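Local atomic coordinates of Glyoxalase/bleomycin resistance protein/dioxygenase (Nostoc punctiforme PCC 73102, PDB entry 3KOL), a protein that binds a divalent metal, cobalt in this crystal, and may act as a dioxygenase or lactoylglutathione lyase, as do relatives in the vicinal oxygen chelate superfamily. Residues 28-31 with 32-36; 109-112 with 113-117. One frame throughout, in Å; residues are numbered along the deposited sequence.

Interaction 1: 28-31 with 32-36; sequences QDMQ and ASRYF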
loop_
_atom_site.group_PDB
_atom_site.type_symbol
_atom_site.label_atom_id
_atom_site.label_comp_id
_atom_site.label_asym_id
_atom_site.label_seq_id
_atom_site.Cartn_x
_atom_site.Cartn_y
_atom_site.Cartn_z
ATOM N N GLN A 28 8.388 9.457 10.920
ATOM C CA GLN A 28 8.896 10.461 11.853
ATOM C C GLN A 28 10.420 10.568 11.783
ATOM O O GLN A 28 10.976 11.661 11.912
ATOM C CB GLN A 28 8.457 10.116 13.283
ATOM C CG GLN A 28 8.564 11.281 14.264
ATOM C CD GLN A 28 9.984 11.544 14.729
ATOM O OE1 GLN A 28 10.398 12.695 14.890
ATOM N NE2 GLN A 28 10.732 10.474 14.972
ATOM N N ASP A 29 11.084 9.434 11.568
ATOM C CA ASP A 29 12.544 9.386 11.492
ATOM C C ASP A 29 12.981 8.857 10.125
ATOM O O ASP A 29 13.113 7.649 9.934
ATOM C CB ASP A 29 13.089 8.471 12.596
ATOM C CG ASP A 29 14.596 8.580 12.760
ATOM O OD1 ASP A 29 15.299 8.776 11.748
ATOM O OD2 ASP A 29 15.080 8.450 13.904
HETATM N N MSE A 30 13.224 9.766 9.186
HETATM C CA MSE A 30 13.618 9.386 7.830
HETATM C C MSE A 30 14.794 8.416 7.719
HETATM O O MSE A 30 14.722 7.445 6.971
HETATM C CB MSE A 30 13.913 10.639 6.998
HETATM C CG MSE A 30 14.361 10.347 5.565
HETATM SE SE MSE A 30 13.082 9.274 4.563
HETATM C CE MSE A 30 11.899 10.695 3.992
ATOM N N GLN A 31 15.876 8.666 8.448
ATOM C CA GLN A 31 17.029 7.776 8.359
ATOM C C GLN A 31 16.752 6.389 8.937
ATOM O O GLN A 31 17.271 5.393 8.434
ATOM C CB GLN A 31 18.246 8.417 9.034
ATOM C CG GLN A 31 18.617 9.766 8.423
ATOM C CD GLN A 31 18.841 9.694 6.917
ATOM O OE1 GLN A 31 18.382 10.563 6.166
ATOM N NE2 GLN A 31 19.558 8.665 6.471
ATOM N N ALA A 32 15.939 6.319 9.987
ATOM C CA ALA A 32 15.605 5.026 10.580
ATOM C C ALA A 32 14.786 4.232 9.564
ATOM O O ALA A 32 14.936 3.014 9.443
ATOM C CB ALA A 32 14.805 5.219 11.865
ATOM N N SER A 33 13.929 4.929 8.825
ATOM C CA SER A 33 13.098 4.279 7.816
ATOM C C SER A 33 13.891 3.916 6.563
ATOM O O SER A 33 13.651 2.864 5.967
ATOM C CB SER A 33 11.899 5.168 7.470
ATOM O OG SER A 33 11.060 5.315 8.610
ATOM N N ARG A 34 14.828 4.770 6.152
ATOM C CA ARG A 34 15.656 4.452 4.986
ATOM C C ARG A 34 16.485 3.221 5.350
ATOM O O ARG A 34 16.741 2.357 4.515
ATOM C CB ARG A 34 16.618 5.596 4.636
ATOM C CG ARG A 34 15.971 6.845 4.066
ATOM C CD ARG A 34 17.036 7.869 3.635
ATOM N NE ARG A 34 17.854 7.395 2.515
ATOM C CZ ARG A 34 19.132 7.035 2.612
ATOM N NH1 ARG A 34 19.757 7.093 3.782
ATOM N NH2 ARG A 34 19.792 6.624 1.537
ATOM N N TYR A 35 16.909 3.145 6.606
ATOM C CA TYR A 35 17.707 2.005 7.045
ATOM C C TYR A 35 16.872 0.723 7.002
ATOM O O TYR A 35 17.316 -0.315 6.510
ATOM C CB TYR A 35 18.216 2.227 8.467
ATOM C CG TYR A 35 19.339 1.287 8.841
ATOM C CD1 TYR A 35 20.638 1.508 8.387
ATOM C CD2 TYR A 35 19.096 0.157 9.621
ATOM C CE1 TYR A 35 21.672 0.626 8.703
ATOM C CE2 TYR A 35 20.121 -0.734 9.940
ATOM C CZ TYR A 35 21.405 -0.492 9.478
ATOM O OH TYR A 35 22.418 -1.366 9.795
ATOM N N PHE A 36 15.657 0.812 7.528
ATOM C CA PHE A 36 14.734 -0.322 7.571
ATOM C C PHE A 36 14.392 -0.840 6.171
ATOM O O PHE A 36 14.645 -1.996 5.850
ATOM C CB PHE A 36 13.446 0.110 8.282
ATOM C CG PHE A 36 12.442 -0.997 8.472
ATOM C CD1 PHE A 36 12.576 -1.908 9.516
ATOM C CD2 PHE A 36 11.338 -1.100 7.630
ATOM C CE1 PHE A 36 11.619 -2.902 9.723
ATOM C CE2 PHE A 36 10.375 -2.092 7.825
ATOM C CZ PHE A 36 10.514 -2.993 8.873
HETATM O O HOH W 1 10.480 6.755 11.228
#

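Interaction 2: 109-112 with 113-117; sequences FDRA and VTVIG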
loop_
_atom_site.group_PDB
_atom_site.type_symbol
_atom_site.label_atom_id
_atom_site.label_comp_id
_atom_site.label_asym_id
_atom_site.label_seq_id
_atom_site.Cartn_x
_atom_site.Cartn_y
_atom_site.Cartn_z
ATOM N N PHE A 109 12.816 -17.230 1.849
ATOM C CA PHE A 109 11.975 -16.883 2.992
ATOM C C PHE A 109 12.707 -17.049 4.316
ATOM O O PHE A 109 12.657 -16.170 5.180
ATOM C CB PHE A 109 10.706 -17.738 3.018
ATOM C CG PHE A 109 9.781 -17.401 4.154
ATOM C CD1 PHE A 109 8.940 -16.297 4.079
ATOM C CD2 PHE A 109 9.787 -18.161 5.322
ATOM C CE1 PHE A 109 8.113 -15.949 5.153
ATOM C CE2 PHE A 109 8.969 -17.825 6.401
ATOM C CZ PHE A 109 8.132 -16.716 6.317
ATOM N N ASP A 110 13.375 -18.184 4.485
ATOM C CA ASP A 110 14.111 -18.435 5.722
ATOM C C ASP A 110 15.172 -17.356 5.956
ATOM O O ASP A 110 15.334 -16.871 7.079
ATOM C CB ASP A 110 14.747 -19.827 5.682
ATOM C CG ASP A 110 13.707 -20.937 5.615
ATOM O OD1 ASP A 110 12.757 -20.908 6.423
ATOM O OD2 ASP A 110 13.843 -21.843 4.759
ATOM N N ARG A 111 15.883 -16.972 4.900
ATOM C CA ARG A 111 16.902 -15.938 5.026
ATOM C C ARG A 111 16.277 -14.646 5.533
ATOM O O ARG A 111 16.855 -13.960 6.365
ATOM C CB ARG A 111 17.594 -15.690 3.679
ATOM C CG ARG A 111 18.522 -14.474 3.668
ATOM C CD ARG A 111 19.469 -14.473 4.861
ATOM N NE ARG A 111 20.378 -15.616 4.850
ATOM C CZ ARG A 111 21.515 -15.663 4.162
ATOM N NH1 ARG A 111 21.891 -14.622 3.427
ATOM N NH2 ARG A 111 22.273 -16.751 4.199
ATOM N N ALA A 112 15.089 -14.319 5.028
ATOM C CA ALA A 112 14.394 -13.106 5.449
ATOM C C ALA A 112 14.096 -13.155 6.942
ATOM O O ALA A 112 14.295 -12.172 7.659
ATOM C CB ALA A 112 13.093 -12.939 4.660
ATOM N N VAL A 113 13.621 -14.302 7.414
ATOM C CA VAL A 113 13.313 -14.458 8.834
ATOM C C VAL A 113 14.598 -14.269 9.646
ATOM O O VAL A 113 14.599 -13.607 10.684
ATOM C CB VAL A 113 12.706 -15.862 9.121
ATOM C CG1 VAL A 113 12.565 -16.088 10.607
ATOM C CG2 VAL A 113 11.345 -15.978 8.448
ATOM N N THR A 114 15.693 -14.842 9.158
ATOM C CA THR A 114 16.980 -14.730 9.843
ATOM C C THR A 114 17.467 -13.275 9.837
ATOM O O THR A 114 18.015 -12.794 10.825
ATOM C CB THR A 114 18.034 -15.641 9.175
ATOM O OG1 THR A 114 17.572 -17.001 9.211
ATOM C CG2 THR A 114 19.367 -15.544 9.902
ATOM N N VAL A 115 17.259 -12.580 8.723
ATOM C CA VAL A 115 17.659 -11.175 8.605
ATOM C C VAL A 115 16.923 -10.347 9.651
ATOM O O VAL A 115 17.516 -9.510 10.327
ATOM C CB VAL A 115 17.346 -10.633 7.188
ATOM C CG1 VAL A 115 17.380 -9.102 7.176
ATOM C CG2 VAL A 115 18.359 -11.196 6.199
ATOM N N ILE A 116 15.620 -10.585 9.785
ATOM C CA ILE A 116 14.813 -9.865 10.765
ATOM C C ILE A 116 15.370 -10.106 12.169
ATOM O O ILE A 116 15.449 -9.186 12.990
ATOM C CB ILE A 116 13.347 -10.339 10.718
ATOM C CG1 ILE A 116 12.719 -9.932 9.380
ATOM C CG2 ILE A 116 12.571 -9.764 11.895
ATOM C CD1 ILE A 116 11.362 -10.568 9.123
ATOM N N GLY A 117 15.756 -11.349 12.432
ATOM C CA GLY A 117 16.303 -11.699 13.732
ATOM C C GLY A 117 17.661 -11.071 14.003
ATOM O O GLY A 117 17.882 -10.498 15.069
#

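Interaction 1: 28-31 with 32-36
Asp29 accepts from Ala32 N and so caps the N-terminus of helix 30-40, the helix that follows strand 17-27 in this glyoxalase-family (vicinal oxygen chelate) fold. Asp29 is the N-cap residue. Its bond runs from Ala32 N to Asp29 OD1 at 3.1 Å. The N-H comes from above the carboxylate plane, 62° out of it. Asp29 CG stands anti to its own backbone N (chi1 -169°), which swings the carboxylate over the first turn. The Ala32 methyl then lies against the carboxylate, with Ala32 CB 3.5 Å from Asp29 CG. The negative group at this end probably also interacts favourably with the helix dipole.

The backbone bonds of the turn begin at the same residue. Ser33 N donates to Asp29 O, Arg34 N to Met30 O and Tyr35 N to Gln31 O. One water adds to this end: it accepts from Asp29 N, donates to Asp29 O and is hydrogen-bonded to Ser33 OG at 3.0 Å. It thus ties the backbone of the cap residue to a buried hydroxyl.

Apolar contact is made by residue 30, a selenomethionine. Its chain bends at chi2 and chi3, and Met30 SE lies 3.8 Å from Arg34 CG. The same side chain packs on Ala65 and Leu77 of the neighbouring strands.

Gln31 and Arg34 run side by side in the same direction, their amide and guanidinium planes 44° apart. The guanidinium of Arg34 forms a salt bridge through NH2 with Glu45 OE1. Nearer the backbone, Arg34 CG lies 3.2 Å from Met30 O.

Interaction 2: 109-112 with 113-117
Thr114 grips the carbonyl of Asp110 twice, within helix 109-118. Thr114 N donates to Asp110 O at 2.9 Å, and Thr114 OG1 donates to the same oxygen at 3.1 Å. The hydroxyl arrives from above the carbonyl plane, 41° out of it, while the N-H is tilted by only 15°. Thr114 OG1 lies beside its own backbone N (chi1 -59°), which turns the hydroxyl back toward the preceding turn. The helical bonds continue from Val113 N to Phe109 O, Val115 N to Arg111 O and Ile116 N to Ala112 O. The carboxylate of Asp110 is engaged elsewhere, in a salt bridge with Arg134.

Packing lies along two flanks. Val113 CG2 meets the Phe109 ring obliquely, 3.6 Å from Phe109 CE2. Phe109 and Ile116 also pack on Val136 of strand 134-139, joining the helix to its sheet. Farther round, Arg111 bends at chi2 and chi3, and Arg111 CD comes 3.7 Å from Val115 CG2. Val11 and Leu12 of the second subunit touch Val115 and Arg111.

The chemistry implies a division of labour: the Thr114 hydroxyl is bonded within its own helix, Phe109, Val113 and Ile116 pack on the sheet strands, and Val115 packs on the second subunit.

In the fold
Interactions 1 and 2 each lie on a helix that comes after the first strand of a four-stranded mixed sheet. Both sheets have the strand order 1-4-3-2, which is consistent with the vicinal oxygen chelate fold. The contact centres are 20 Å apart. Their nearest atoms remain about 7 Å apart, so the two do not touch. The cobalt ligands His99 and Glu147, on strands of the second sheet, lie outside both contacts. The side chains of Arg34 and Phe109 are each about 11 Å from a bound cobalt ion. Both contacts border the second subunit, interaction 1 through Gln28 and interaction 2 through Arg111 and Val115.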